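Local structure of beta-n-acetylhexosaminidase (Streptococcus pneumoniae, 4AZI) at residues L51-D56 with M167-G172; K65-D70 with M156-A161; F177-D182 with E208-L213; A215-K218 with Q223-A226. The protein probably removes terminal beta-linked N-acetylhexosamine residues from glycans, as a family 20 glycoside hydrolase catalytic module of the pneumococcal exo-beta-D-N-acetylglucosaminidase StrH. The protein carries 2 engineered substitutions. All coordinates share one frame; numbering follows the deposited sequence. Where two conformers were deposited one is given.

How the interactions relate
The four contacts follow the outer layer of one beta/alpha barrel and illustrate how such a layer is knitted together. Interactions 1 and 2, with centres about 14 Å apart, both use helix 153-170, packing its C-terminal end and its N-terminal half against the excursion that follows strand 41-45. Interactions 3 and 4, about 7 Å apart between centres, set helix 203-219 on the neighbouring strands 176-180 and 223-227. Met167 passes between the two groups, its CE lying 3.4 Å from Leu213 O. Asp182, in interaction 3, reaches the carbamate inhibitor in the active site, whereas bicine lies against helix 203-219 beside interactions 3 and 4.

Interaction 1 of 4, residues L51-D56 with M167-G172; sequences LRFLLD and MDFFAG
Phe53 directs the far edge of its ring at one face of Phe169, an offset edge-to-face pair whose centroids are 5.5 Å apart and whose planes meet at 62°. The touching atoms are Phe53 CZ and Phe169 CE2, at 3.7 Å. The other corner of the same ring edge serves a second aromatic neighbour: Phe53 CE2 comes within 3.8 Å of Phe170 CZ, with the two rings oblique and their side chains running past each other in opposite directions. Within the helix, Phe169 CD2 sits over the centre of the Phe170 ring, so the three phenylalanines make one aromatic cluster. Different first torsions let consecutive helical residues share it: Phe169 has CG anti to its backbone nitrogen (chi1 166°), while Phe170 has CG anti to its carbonyl carbon (chi1 -67°), bringing both rings to Phe53. Leu55 adds an aliphatic contact at the root of Phe169, where its CD2 branch lies 3.6 Å from Phe169 CB. The contact is buried and apolar, closing the loop between strands 41-45 and 60-62 over the C-terminal end of helix 153-170. Helix 94-106 packs beside both partners, through Val97 on Phe53 and Thr98 on Phe169.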
loop_
_atom_site.group_PDB
_atom_site.type_symbol
_atom_site.label_atom_id
_atom_site.label_comp_id
_atom_site.label_asym_id
_atom_site.label_seq_id
_atom_site.Cartn_x
_atom_site.Cartn_y
_atom_site.Cartn_z
ATOM N N LEU A 51 -6.091 -11.374 7.008
ATOM C CA LEU A 51 -6.892 -10.907 5.883
ATOM C C LEU A 51 -8.146 -10.236 6.422
ATOM O O LEU A 51 -9.109 -10.908 6.798
ATOM C CB LEU A 51 -7.241 -12.070 4.952
ATOM C CG LEU A 51 -8.113 -11.723 3.747
ATOM C CD1 LEU A 51 -9.419 -11.134 4.234
ATOM C CD2 LEU A 51 -7.413 -10.761 2.797
ATOM N N ARG A 52 -8.117 -8.904 6.450
ATOM C CA ARG A 52 -9.103 -8.101 7.166
ATOM C C ARG A 52 -10.056 -7.339 6.246
ATOM O O ARG A 52 -10.385 -6.169 6.489
ATOM C CB ARG A 52 -8.393 -7.163 8.153
ATOM C CG ARG A 52 -7.422 -7.895 9.074
ATOM C CD ARG A 52 -7.034 -7.073 10.295
ATOM N NE ARG A 52 -6.171 -7.849 11.188
ATOM C CZ ARG A 52 -6.615 -8.678 12.131
ATOM N NH1 ARG A 52 -7.914 -8.832 12.328
ATOM N NH2 ARG A 52 -5.754 -9.349 12.886
ATOM N N PHE A 53 -10.495 -8.017 5.192
ATOM C CA PHE A 53 -11.500 -7.479 4.280
ATOM C C PHE A 53 -12.331 -8.604 3.689
ATOM O O PHE A 53 -11.803 -9.514 3.044
ATOM C CB PHE A 53 -10.845 -6.649 3.169
ATOM C CG PHE A 53 -11.817 -6.059 2.179
ATOM C CD1 PHE A 53 -13.055 -5.562 2.587
ATOM C CD2 PHE A 53 -11.476 -5.970 0.834
ATOM C CE1 PHE A 53 -13.937 -5.005 1.668
ATOM C CE2 PHE A 53 -12.352 -5.409 -0.091
ATOM C CZ PHE A 53 -13.585 -4.927 0.328
ATOM N N LEU A 54 -13.638 -8.523 3.914
ATOM C CA LEU A 54 -14.592 -9.441 3.302
ATOM C C LEU A 54 -15.591 -8.688 2.441
ATOM O O LEU A 54 -16.189 -7.699 2.880
ATOM C CB LEU A 54 -15.346 -10.243 4.363
ATOM C CG LEU A 54 -14.539 -11.046 5.381
ATOM C CD1 LEU A 54 -15.445 -11.459 6.536
ATOM C CD2 LEU A 54 -13.903 -12.254 4.710
ATOM N N LEU A 55 -15.754 -9.168 1.212
ATOM C CA LEU A 55 -16.793 -8.693 0.317
ATOM C C LEU A 55 -18.134 -9.282 0.742
ATOM O O LEU A 55 -18.177 -10.301 1.434
ATOM C CB LEU A 55 -16.498 -9.136 -1.122
ATOM C CG LEU A 55 -15.097 -8.936 -1.704
ATOM C CD1 LEU A 55 -14.910 -9.784 -2.954
ATOM C CD2 LEU A 55 -14.835 -7.463 -1.986
ATOM N N ASP A 56 -19.222 -8.661 0.294
ATOM C CA ASP A 56 -20.563 -9.176 0.550
ATOM C C ASP A 56 -20.758 -10.582 -0.006
ATOM O O ASP A 56 -21.331 -11.430 0.675
ATOM C CB ASP A 56 -21.627 -8.224 0.006
ATOM C CG ASP A 56 -21.640 -6.896 0.735
ATOM O OD1 ASP A 56 -21.316 -6.871 1.941
ATOM O OD2 ASP A 56 -21.975 -5.875 0.102
ATOM N N MET A 167 -9.947 -8.042 -6.802
ATOM C CA MET A 167 -9.640 -7.166 -7.933
ATOM C C MET A 167 -10.926 -6.723 -8.659
ATOM O O MET A 167 -11.025 -5.572 -9.110
ATOM C CB MET A 167 -8.685 -7.849 -8.913
ATOM C CG MET A 167 -7.243 -7.963 -8.466
ATOM S SD MET A 167 -6.329 -8.785 -9.792
ATOM C CE MET A 167 -4.625 -8.626 -9.238
ATOM N N ASP A 168 -11.905 -7.632 -8.740
ATOM C CA ASP A 168 -13.232 -7.325 -9.277
ATOM C C ASP A 168 -13.905 -6.167 -8.520
ATOM O O ASP A 168 -14.447 -5.249 -9.146
ATOM C CB ASP A 168 -14.123 -8.593 -9.358
ATOM C CG ASP A 168 -13.626 -9.601 -10.424
ATOM O OD1 ASP A 168 -12.885 -9.184 -11.323
ATOM O OD2 ASP A 168 -13.966 -10.808 -10.376
ATOM N N PHE A 169 -13.840 -6.184 -7.188
ATOM C CA PHE A 169 -14.415 -5.085 -6.389
ATOM C C PHE A 169 -13.686 -3.740 -6.591
ATOM O O PHE A 169 -14.335 -2.705 -6.731
ATOM C CB PHE A 169 -14.493 -5.462 -4.903
ATOM C CG PHE A 169 -14.745 -4.293 -3.987
ATOM C CD1 PHE A 169 -16.042 -3.837 -3.756
ATOM C CD2 PHE A 169 -13.682 -3.644 -3.355
ATOM C CE1 PHE A 169 -16.274 -2.758 -2.914
ATOM C CE2 PHE A 169 -13.908 -2.558 -2.511
ATOM C CZ PHE A 169 -15.205 -2.112 -2.301
ATOM N N PHE A 170 -12.353 -3.765 -6.623
ATOM C CA PHE A 170 -11.561 -2.541 -6.791
ATOM C C PHE A 170 -11.535 -1.989 -8.219
ATOM O O PHE A 170 -11.317 -0.794 -8.396
ATOM C CB PHE A 170 -10.124 -2.715 -6.257
ATOM C CG PHE A 170 -10.055 -2.899 -4.771
ATOM C CD1 PHE A 170 -10.446 -1.882 -3.915
ATOM C CD2 PHE A 170 -9.606 -4.100 -4.225
ATOM C CE1 PHE A 170 -10.393 -2.053 -2.539
ATOM C CE2 PHE A 170 -9.555 -4.281 -2.851
ATOM C CZ PHE A 170 -9.949 -3.255 -2.006
ATOM N N ALA A 171 -11.758 -2.849 -9.220
ATOM C CA ALA A 171 -11.829 -2.412 -10.615
ATOM C C ALA A 171 -12.766 -1.224 -10.758
ATOM O O ALA A 171 -13.947 -1.307 -10.419
ATOM C CB ALA A 171 -12.267 -3.555 -11.528
ATOM N N GLY A 172 -12.223 -0.108 -11.229
ATOM C CA GLY A 172 -12.992 1.119 -11.390
ATOM C C GLY A 172 -13.242 1.913 -10.120
ATOM O O GLY A 172 -13.943 2.918 -10.157
#

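Interaction 2 of 4, residues K65-D70 with M156-A161; sequences KTYASD and MNFVKA
One face of the Tyr67 ring receives the edge of Phe158 in a nearly perpendicular, edge-to-face pair: the planes meet at 82° and the centroids are 4.9 Å apart. Two neighbouring edge atoms of the phenylalanine do the touching. Phe158 CD1 lies 3.7 Å from Tyr67 CE1, and Phe158 CE1 is equally close to Tyr67 CG, above the ring but displaced toward its rim. In turn, Tyr67 CD1 lies in the plane of the Phe158 ring, at its edge. Phe158 keeps CG anti to the backbone nitrogen (chi1 -173°), which carries its ring out from the helix to the tyrosine. The Tyr67 hydroxyl has a weak hydrogen bond to Asn63, whose side-chain oxygen also accepts from Asn157 ND2, so a polar link runs beside the aromatic pair. Ile60 of the partner strand touches both side chains. What results is plain structural packing: a two-stranded antiparallel hairpin, 60-62 with 65-67, laid against helix 153-170 on the periphery of a TIM-barrel catalytic domain.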
loop_
_atom_site.group_PDB
_atom_site.type_symbol
_atom_site.label_atom_id
_atom_site.label_comp_id
_atom_site.label_asym_id
_atom_site.label_seq_id
_atom_site.Cartn_x
_atom_site.Cartn_y
_atom_site.Cartn_z
ATOM N N LYS A 65 -14.795 -26.872 -8.755
ATOM C CA LYS A 65 -15.863 -26.789 -7.765
ATOM C C LYS A 65 -16.118 -25.358 -7.310
ATOM O O LYS A 65 -15.410 -24.434 -7.712
ATOM C CB LYS A 65 -15.537 -27.678 -6.559
ATOM C CG LYS A 65 -14.287 -27.270 -5.794
ATOM C CD LYS A 65 -14.351 -27.716 -4.339
ATOM C CE LYS A 65 -14.112 -29.213 -4.184
ATOM N NZ LYS A 65 -12.814 -29.639 -4.777
ATOM N N THR A 66 -17.162 -25.177 -6.503
ATOM C CA THR A 66 -17.429 -23.888 -5.887
ATOM C C THR A 66 -17.335 -23.975 -4.383
ATOM O O THR A 66 -17.701 -24.984 -3.778
ATOM C CB THR A 66 -18.809 -23.310 -6.261
ATOM O OG1 THR A 66 -19.851 -24.140 -5.728
ATOM C CG2 THR A 66 -18.939 -23.212 -7.758
ATOM N N TYR A 67 -16.826 -22.902 -3.795
ATOM C CA TYR A 67 -16.791 -22.747 -2.354
ATOM C C TYR A 67 -17.786 -21.640 -2.060
ATOM O O TYR A 67 -17.648 -20.516 -2.562
ATOM C CB TYR A 67 -15.375 -22.376 -1.872
ATOM C CG TYR A 67 -14.266 -23.268 -2.428
ATOM C CD1 TYR A 67 -13.829 -23.121 -3.743
ATOM C CD2 TYR A 67 -13.669 -24.258 -1.647
ATOM C CE1 TYR A 67 -12.832 -23.927 -4.269
ATOM C CE2 TYR A 67 -12.657 -25.073 -2.162
ATOM C CZ TYR A 67 -12.250 -24.900 -3.476
ATOM O OH TYR A 67 -11.254 -25.682 -4.026
ATOM N N ALA A 68 -18.809 -21.984 -1.284
ATOM C CA ALA A 68 -19.930 -21.083 -0.990
ATOM C C ALA A 68 -19.492 -19.869 -0.181
ATOM O O ALA A 68 -18.565 -19.960 0.630
ATOM C CB ALA A 68 -21.029 -21.839 -0.264
ATOM N N SER A 69 -20.166 -18.742 -0.395
ATOM C CA SER A 69 -19.813 -17.481 0.266
ATOM C C SER A 69 -19.685 -17.562 1.790
ATOM O O SER A 69 -18.706 -17.072 2.335
ATOM C CB SER A 69 -20.775 -16.353 -0.123
ATOM O OG SER A 69 -20.413 -15.131 0.515
ATOM N N ASP A 70 -20.663 -18.170 2.464
ATOM C CA ASP A 70 -20.647 -18.276 3.933
ATOM C C ASP A 70 -19.455 -19.071 4.454
ATOM O O ASP A 70 -18.890 -18.739 5.491
ATOM C CB ASP A 70 -21.929 -18.929 4.469
ATOM C CG ASP A 70 -23.145 -18.034 4.363
ATOM O OD1 ASP A 70 -23.006 -16.792 4.262
ATOM O OD2 ASP A 70 -24.261 -18.597 4.385
ATOM N N MET A 156 -3.030 -22.745 -5.274
ATOM C CA MET A 156 -2.758 -21.698 -6.265
ATOM C C MET A 156 -4.012 -21.318 -7.059
ATOM O O MET A 156 -4.280 -20.136 -7.277
ATOM C CB MET A 156 -1.669 -22.167 -7.245
ATOM C CG MET A 156 -0.312 -22.426 -6.609
ATOM S SD MET A 156 0.747 -20.972 -6.619
ATOM C CE MET A 156 1.515 -21.160 -8.225
ATOM N N ASN A 157 -4.780 -22.322 -7.486
ATOM C CA ASN A 157 -6.021 -22.048 -8.208
ATOM C C ASN A 157 -6.996 -21.305 -7.317
ATOM O O ASN A 157 -7.647 -20.355 -7.756
ATOM C CB ASN A 157 -6.639 -23.321 -8.788
ATOM C CG ASN A 157 -5.905 -23.815 -10.025
ATOM O OD1 ASN A 157 -5.206 -23.056 -10.681
ATOM N ND2 ASN A 157 -6.072 -25.091 -10.349
ATOM N N PHE A 158 -7.056 -21.703 -6.051
ATOM C CA PHE A 158 -7.934 -21.024 -5.102
ATOM C C PHE A 158 -7.539 -19.571 -4.850
ATOM O O PHE A 158 -8.371 -18.668 -4.961
ATOM C CB PHE A 158 -8.007 -21.758 -3.774
ATOM C CG PHE A 158 -9.021 -21.177 -2.849
ATOM C CD1 PHE A 158 -10.349 -21.569 -2.933
ATOM C CD2 PHE A 158 -8.658 -20.203 -1.924
ATOM C CE1 PHE A 158 -11.298 -21.016 -2.095
ATOM C CE2 PHE A 158 -9.600 -19.645 -1.085
ATOM C CZ PHE A 158 -10.923 -20.054 -1.171
ATOM N N VAL A 159 -6.279 -19.354 -4.490
ATOM C CA VAL A 159 -5.799 -18.013 -4.158
ATOM C C VAL A 159 -5.981 -17.045 -5.323
ATOM O O VAL A 159 -6.484 -15.946 -5.126
ATOM C CB VAL A 159 -4.348 -18.040 -3.645
ATOM C CG1 VAL A 159 -3.784 -16.636 -3.511
ATOM C CG2 VAL A 159 -4.305 -18.742 -2.295
ATOM N N LYS A 160 -5.599 -17.472 -6.529
ATOM C CA LYS A 160 -5.780 -16.669 -7.733
ATOM C C LYS A 160 -7.231 -16.244 -7.952
ATOM O O LYS A 160 -7.494 -15.100 -8.332
ATOM C CB LYS A 160 -5.290 -17.416 -8.973
ATOM C CG LYS A 160 -3.782 -17.521 -9.084
ATOM C CD LYS A 160 -3.397 -18.077 -10.439
ATOM C CE LYS A 160 -2.405 -19.216 -10.313
ATOM N NZ LYS A 160 -2.048 -19.764 -11.656
ATOM N N ALA A 161 -8.159 -17.177 -7.734
ATOM C CA ALA A 161 -9.581 -16.893 -7.862
ATOM C C ALA A 161 -10.011 -15.874 -6.811
ATOM O O ALA A 161 -10.725 -14.925 -7.137
ATOM C CB ALA A 161 -10.408 -18.174 -7.745
#

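Interaction 3 of 4, residues F177-D182 with E208-L213; sequences FNFGTD and EYANTL. With BCN (bicine), chain J; OAN (O-(2-acetamido-2-deoxy D-glucopyranosylidene) amino-N-phenylcarbamate), chain C.
Apolar packing joins Phe179 to Leu213 and Ala210. Leu213 CB stands over one face of the Phe179 ring in a CH-pi contact, 3.9 Å from the centroid and 14° off the normal, while its CD1 lies 3.8 Å from Phe179 CB. Phe179 CE1 is 4.5 Å from Ala210 CB. The ring reaches the helix with CG between its backbone nitrogen and carbonyl carbon (chi1 63°). Separately, Ala210 O approaches Phe179 CZ obliquely, at 3.6 Å, in van der Waals contact.

Hydrogen bonds shape each segment separately. Asn178 OD1 accepts from Gly180 N at 3.0 Å, an Asx turn with the donor above the carbonyl plane. Thr212 OG1 and Thr212 N grip Glu208 O from opposite faces of its plane.

Each segment also meets a ligand. Asp182 OD2 accepts from inhibitor nitrogen NAI at 3.0 Å, and Asp182 OD1 from Asn116 ND2; Thr212 CG2 lies 3.6 Å from bicine O21. Helix-on-strand packing, with a ligand-binding residue in the loop after the strand, is characteristic of the TIM barrel.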
loop_
_atom_site.group_PDB
_atom_site.type_symbol
_atom_site.label_atom_id
_atom_site.label_comp_id
_atom_site.label_asym_id
_atom_site.label_seq_id
_atom_site.Cartn_x
_atom_site.Cartn_y
_atom_site.Cartn_z
ATOM N N PHE A 177 -3.461 -1.606 -7.819
ATOM C CA PHE A 177 -3.639 -2.772 -6.946
ATOM C C PHE A 177 -2.283 -3.388 -6.620
ATOM O O PHE A 177 -1.550 -3.805 -7.521
ATOM C CB PHE A 177 -4.563 -3.823 -7.589
ATOM C CG PHE A 177 -4.977 -4.936 -6.651
ATOM C CD1 PHE A 177 -4.198 -6.086 -6.521
ATOM C CD2 PHE A 177 -6.153 -4.831 -5.892
ATOM C CE1 PHE A 177 -4.579 -7.110 -5.655
ATOM C CE2 PHE A 177 -6.538 -5.856 -5.038
ATOM C CZ PHE A 177 -5.749 -6.999 -4.920
ATOM N N ASN A 178 -1.949 -3.444 -5.333
ATOM C CA ASN A 178 -0.685 -4.034 -4.888
ATOM C C ASN A 178 -0.842 -5.510 -4.505
ATOM O O ASN A 178 -1.487 -5.820 -3.499
ATOM C CB ASN A 178 -0.105 -3.247 -3.703
ATOM C CG ASN A 178 1.311 -3.687 -3.333
ATOM O OD1 ASN A 178 1.934 -4.498 -4.024
ATOM N ND2 ASN A 178 1.829 -3.141 -2.229
ATOM N N PHE A 179 -0.244 -6.397 -5.305
ATOM C CA PHE A 179 -0.246 -7.849 -5.032
ATOM C C PHE A 179 0.938 -8.360 -4.190
ATOM O O PHE A 179 1.026 -9.554 -3.873
ATOM C CB PHE A 179 -0.498 -8.708 -6.307
ATOM C CG PHE A 179 0.545 -8.588 -7.392
ATOM C CD1 PHE A 179 1.676 -9.403 -7.390
ATOM C CD2 PHE A 179 0.349 -7.739 -8.482
ATOM C CE1 PHE A 179 2.616 -9.327 -8.409
ATOM C CE2 PHE A 179 1.291 -7.665 -9.508
ATOM C CZ PHE A 179 2.421 -8.458 -9.473
ATOM N N GLY A 180 1.834 -7.445 -3.821
ATOM C CA GLY A 180 2.829 -7.705 -2.780
ATOM C C GLY A 180 4.026 -8.500 -3.250
ATOM O O GLY A 180 4.854 -7.986 -3.993
ATOM N N THR A 181 4.094 -9.755 -2.789
ATOM C CA THR A 181 5.117 -10.764 -3.141
ATOM C C THR A 181 6.437 -10.652 -2.370
ATOM O O THR A 181 7.395 -11.367 -2.675
ATOM C CB THR A 181 5.366 -10.938 -4.673
ATOM O OG1 THR A 181 6.127 -9.834 -5.180
ATOM C CG2 THR A 181 4.059 -11.047 -5.436
ATOM N N ASP A 182 6.481 -9.785 -1.356
ATOM C CA ASP A 182 7.708 -9.620 -0.575
ATOM C C ASP A 182 8.029 -10.858 0.248
ATOM O O ASP A 182 7.162 -11.685 0.493
ATOM C CB ASP A 182 7.652 -8.389 0.352
ATOM C CG ASP A 182 6.416 -8.361 1.238
ATOM O OD1 ASP A 182 5.303 -8.673 0.744
ATOM O OD2 ASP A 182 6.552 -7.989 2.425
ATOM N N GLU A 208 6.026 -17.085 -12.908
ATOM C CA GLU A 208 4.793 -17.481 -13.576
ATOM C C GLU A 208 3.578 -16.974 -12.792
ATOM O O GLU A 208 2.635 -16.443 -13.381
ATOM C CB GLU A 208 4.764 -19.006 -13.740
ATOM C CG GLU A 208 3.495 -19.568 -14.346
ATOM C CD GLU A 208 3.302 -21.040 -14.040
ATOM O OE1 GLU A 208 4.307 -21.769 -13.878
ATOM O OE2 GLU A 208 2.135 -21.472 -13.957
ATOM N N TYR A 209 3.638 -17.109 -11.468
ATOM C CA TYR A 209 2.587 -16.633 -10.552
ATOM C C TYR A 209 2.525 -15.100 -10.431
ATOM O O TYR A 209 1.429 -14.505 -10.394
ATOM C CB TYR A 209 2.798 -17.255 -9.170
ATOM C CG TYR A 209 1.747 -16.877 -8.159
ATOM C CD1 TYR A 209 0.482 -17.468 -8.183
ATOM C CD2 TYR A 209 2.023 -15.943 -7.157
ATOM C CE1 TYR A 209 -0.477 -17.126 -7.243
ATOM C CE2 TYR A 209 1.065 -15.586 -6.224
ATOM C CZ TYR A 209 -0.184 -16.180 -6.273
ATOM O OH TYR A 209 -1.135 -15.829 -5.342
ATOM N N ALA A 210 3.700 -14.470 -10.358
ATOM C CA ALA A 210 3.802 -13.013 -10.295
ATOM C C ALA A 210 3.266 -12.372 -11.574
ATOM O O ALA A 210 2.512 -11.394 -11.519
ATOM C CB ALA A 210 5.236 -12.583 -10.029
ATOM N N ASN A 211 3.631 -12.949 -12.716
ATOM C CA ASN A 211 3.191 -12.455 -14.006
ATOM C C ASN A 211 1.673 -12.632 -14.186
ATOM O O ASN A 211 0.987 -11.741 -14.713
ATOM C CB ASN A 211 3.981 -13.142 -15.136
ATOM C CG ASN A 211 5.455 -12.743 -15.164
ATOM O OD1 ASN A 211 5.854 -11.735 -14.575
ATOM N ND2 ASN A 211 6.278 -13.538 -15.869
ATOM N N THR A 212 1.156 -13.770 -13.724
ATOM C CA THR A 212 -0.282 -14.024 -13.724
ATOM C C THR A 212 -1.063 -12.921 -12.987
ATOM O O THR A 212 -2.018 -12.344 -13.543
ATOM C CB THR A 212 -0.601 -15.426 -13.156
ATOM O OG1 THR A 212 -0.045 -16.420 -14.036
ATOM C CG2 THR A 212 -2.095 -15.641 -13.043
ATOM N N LEU A 213 -0.648 -12.623 -11.752
ATOM C CA LEU A 213 -1.293 -11.575 -10.958
ATOM C C LEU A 213 -1.201 -10.181 -11.591
ATOM O O LEU A 213 -2.112 -9.359 -11.417
ATOM C CB LEU A 213 -0.753 -11.538 -9.521
ATOM C CG LEU A 213 -1.048 -12.743 -8.619
ATOM C CD1 LEU A 213 -0.863 -12.348 -7.165
ATOM C CD2 LEU A 213 -2.455 -13.292 -8.837
HETATM N N1 BCN J . -2.398 -14.805 -18.342
HETATM C C1 BCN J . -3.723 -14.186 -18.069
HETATM C C2 BCN J . -4.132 -14.223 -16.586
HETATM O O21 BCN J . -4.106 -15.331 -16.003
HETATM O O22 BCN J . -4.481 -13.137 -16.075
HETATM C C3 BCN J . -1.394 -14.681 -17.256
HETATM C C4 BCN J . -0.066 -15.374 -17.593
HETATM O O4 BCN J . 1.006 -14.435 -17.438
HETATM C C5 BCN J . -1.924 -14.490 -19.720
HETATM C C6 BCN J . -1.418 -13.044 -19.903
HETATM O O6 BCN J . -2.404 -12.271 -20.596
HETATM C CAH OAN C . 7.955 -5.049 2.001
HETATM C CAG OAN C . 8.214 -4.982 3.514
HETATM O OAN OAN C . 8.548 -3.927 4.034
HETATM N NAI OAN C . 8.060 -6.132 4.173
HETATM C CAB OAN C . 8.242 -6.300 5.630
HETATM C CAC OAN C . 6.960 -5.891 6.359
HETATM O OAJ OAN C . 6.034 -6.985 6.339
HETATM C CAD OAN C . 7.248 -5.488 7.798
HETATM O OAK OAN C . 6.008 -5.152 8.404
HETATM C CAE OAN C . 8.176 -4.263 7.806
HETATM C CAF OAN C . 8.588 -3.780 9.200
HETATM O OAM OAN C . 9.389 -4.770 9.854
HETATM O OAL OAN C . 9.388 -4.470 7.031
HETATM C CAA OAN C . 9.465 -5.523 6.161
HETATM N NAY OAN C . 10.669 -5.865 5.755
HETATM O OAQ OAN C . 11.703 -5.138 6.267
HETATM C CAP OAN C . 12.869 -5.837 6.406
HETATM O OAR OAN C . 13.885 -5.256 6.793
HETATM N NAO OAN C . 12.828 -7.145 6.110
HETATM C CAS OAN C . 13.874 -7.985 6.144
HETATM C CAT OAN C . 14.123 -8.765 5.015
HETATM C CAU OAN C . 15.193 -9.659 4.994
HETATM C CAV OAN C . 16.024 -9.776 6.106
HETATM C CAW OAN C . 15.781 -8.998 7.247
HETATM C CAX OAN C . 14.706 -8.105 7.269
#

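Interaction 4 of 4, residues A215-K218 with Q223-A226; sequences AMAK and QPMA. With BCN (bicine), chain J.
Pro224 turns its pyrrolidine ring toward the helix, where two successive residues meet different parts of it. Ala217, a bare methyl, touches one corner, CB to Pro224 CB at 3.7 Å. Lys218 lies alongside the other with the start of its chain, its CG 3.8 Å from Pro224 CD. The first torsion, with CG anti to the carbonyl carbon (chi1 -73°), sets that atom beside the proline; the bend at chi3 (-82°) then turns the outer chain, whose NZ forms salt bridges with Asp242 and Asp244. Met216 touches bicine only with the start of its chain, CG lying 3.3 Å from bicine O22, while SD and CE run on past the ligand and the methyl comes near Lys160 O. Ala215 CB lies 3.5 Å from the same carboxylate oxygen. Bicine thus rests on a side of helix 203-219 distinct from the one that meets the strand. The short connection from this helix to strand 223-227 brings Ala217 and Pro224 together. Pro224 also touches Phe179 of the adjacent strand 176-180, and Met167 from helix 153-170 packs on Ala217 and Met216.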
loop_
_atom_site.group_PDB
_atom_site.type_symbol
_atom_site.label_atom_id
_atom_site.label_comp_id
_atom_site.label_asym_id
_atom_site.label_seq_id
_atom_site.Cartn_x
_atom_site.Cartn_y
_atom_site.Cartn_z
ATOM N N ALA A 215 -0.959 -9.693 -14.970
ATOM C CA ALA A 215 -1.913 -9.805 -16.076
ATOM C C ALA A 215 -3.357 -9.641 -15.601
ATOM O O ALA A 215 -4.183 -9.012 -16.271
ATOM C CB ALA A 215 -1.745 -11.139 -16.775
ATOM N N MET A 216 -3.649 -10.209 -14.437
ATOM C CA MET A 216 -4.986 -10.187 -13.896
ATOM C C MET A 216 -5.372 -8.754 -13.570
ATOM O O MET A 216 -6.495 -8.321 -13.858
ATOM C CB MET A 216 -5.059 -11.067 -12.656
ATOM C CG MET A 216 -5.395 -12.521 -12.949
ATOM S SD MET A 216 -5.140 -13.607 -11.533
ATOM C CE MET A 216 -6.201 -12.869 -10.277
ATOM N N ALA A 217 -4.418 -8.036 -12.979
ATOM C CA ALA A 217 -4.576 -6.641 -12.614
ATOM C C ALA A 217 -4.918 -5.825 -13.847
ATOM O O ALA A 217 -5.892 -5.080 -13.838
ATOM C CB ALA A 217 -3.301 -6.110 -11.963
ATOM N N LYS A 218 -4.129 -6.001 -14.912
ATOM C CA LYS A 218 -4.280 -5.220 -16.133
ATOM C C LYS A 218 -5.586 -5.472 -16.883
ATOM O O LYS A 218 -6.159 -4.538 -17.454
ATOM C CB LYS A 218 -3.079 -5.442 -17.074
ATOM C CG LYS A 218 -1.793 -4.755 -16.609
ATOM C CD LYS A 218 -0.633 -4.948 -17.581
ATOM C CE LYS A 218 0.073 -6.288 -17.408
ATOM N NZ LYS A 218 1.218 -6.417 -18.364
ATOM N N GLN A 223 -3.706 -0.844 -12.466
ATOM C CA GLN A 223 -2.240 -0.803 -12.602
ATOM C C GLN A 223 -1.610 -1.738 -11.570
ATOM O O GLN A 223 -1.815 -1.533 -10.363
ATOM C CB GLN A 223 -1.717 0.630 -12.398
ATOM C CG GLN A 223 -0.202 0.750 -12.245
ATOM C CD GLN A 223 0.556 0.289 -13.484
ATOM O OE1 GLN A 223 1.381 -0.641 -13.429
ATOM N NE2 GLN A 223 0.286 0.936 -14.604
ATOM N N PRO A 224 -0.835 -2.752 -12.017
ATOM C CA PRO A 224 -0.281 -3.644 -10.993
ATOM C C PRO A 224 0.880 -3.013 -10.223
ATOM O O PRO A 224 1.600 -2.174 -10.752
ATOM C CB PRO A 224 0.168 -4.883 -11.785
ATOM C CG PRO A 224 0.337 -4.419 -13.187
ATOM C CD PRO A 224 -0.552 -3.227 -13.389
ATOM N N MET A 225 0.999 -3.370 -8.952
ATOM C CA MET A 225 2.134 -2.969 -8.149
ATOM C C MET A 225 2.569 -4.176 -7.341
ATOM O O MET A 225 1.735 -4.995 -6.949
ATOM C CB MET A 225 1.772 -1.798 -7.224
ATOM C CG MET A 225 2.981 -1.226 -6.487
ATOM S SD MET A 225 2.736 0.371 -5.688
ATOM C CE MET A 225 1.718 -0.056 -4.287
ATOM N N ALA A 226 3.876 -4.294 -7.117
ATOM C CA ALA A 226 4.431 -5.336 -6.253
ATOM C C ALA A 226 5.660 -4.791 -5.535
ATOM O O ALA A 226 6.251 -3.811 -5.982
ATOM C CB ALA A 226 4.805 -6.561 -7.077
HETATM N N1 BCN J . -2.398 -14.805 -18.342
HETATM C C1 BCN J . -3.723 -14.186 -18.069
HETATM C C2 BCN J . -4.132 -14.223 -16.586
HETATM O O21 BCN J . -4.106 -15.331 -16.003
HETATM O O22 BCN J . -4.481 -13.137 -16.075
HETATM C C3 BCN J . -1.394 -14.681 -17.256
HETATM C C4 BCN J . -0.066 -15.374 -17.593
HETATM O O4 BCN J . 1.006 -14.435 -17.438
HETATM C C5 BCN J . -1.924 -14.490 -19.720
HETATM C C6 BCN J . -1.418 -13.044 -19.903
HETATM O O6 BCN J . -2.404 -12.271 -20.596
#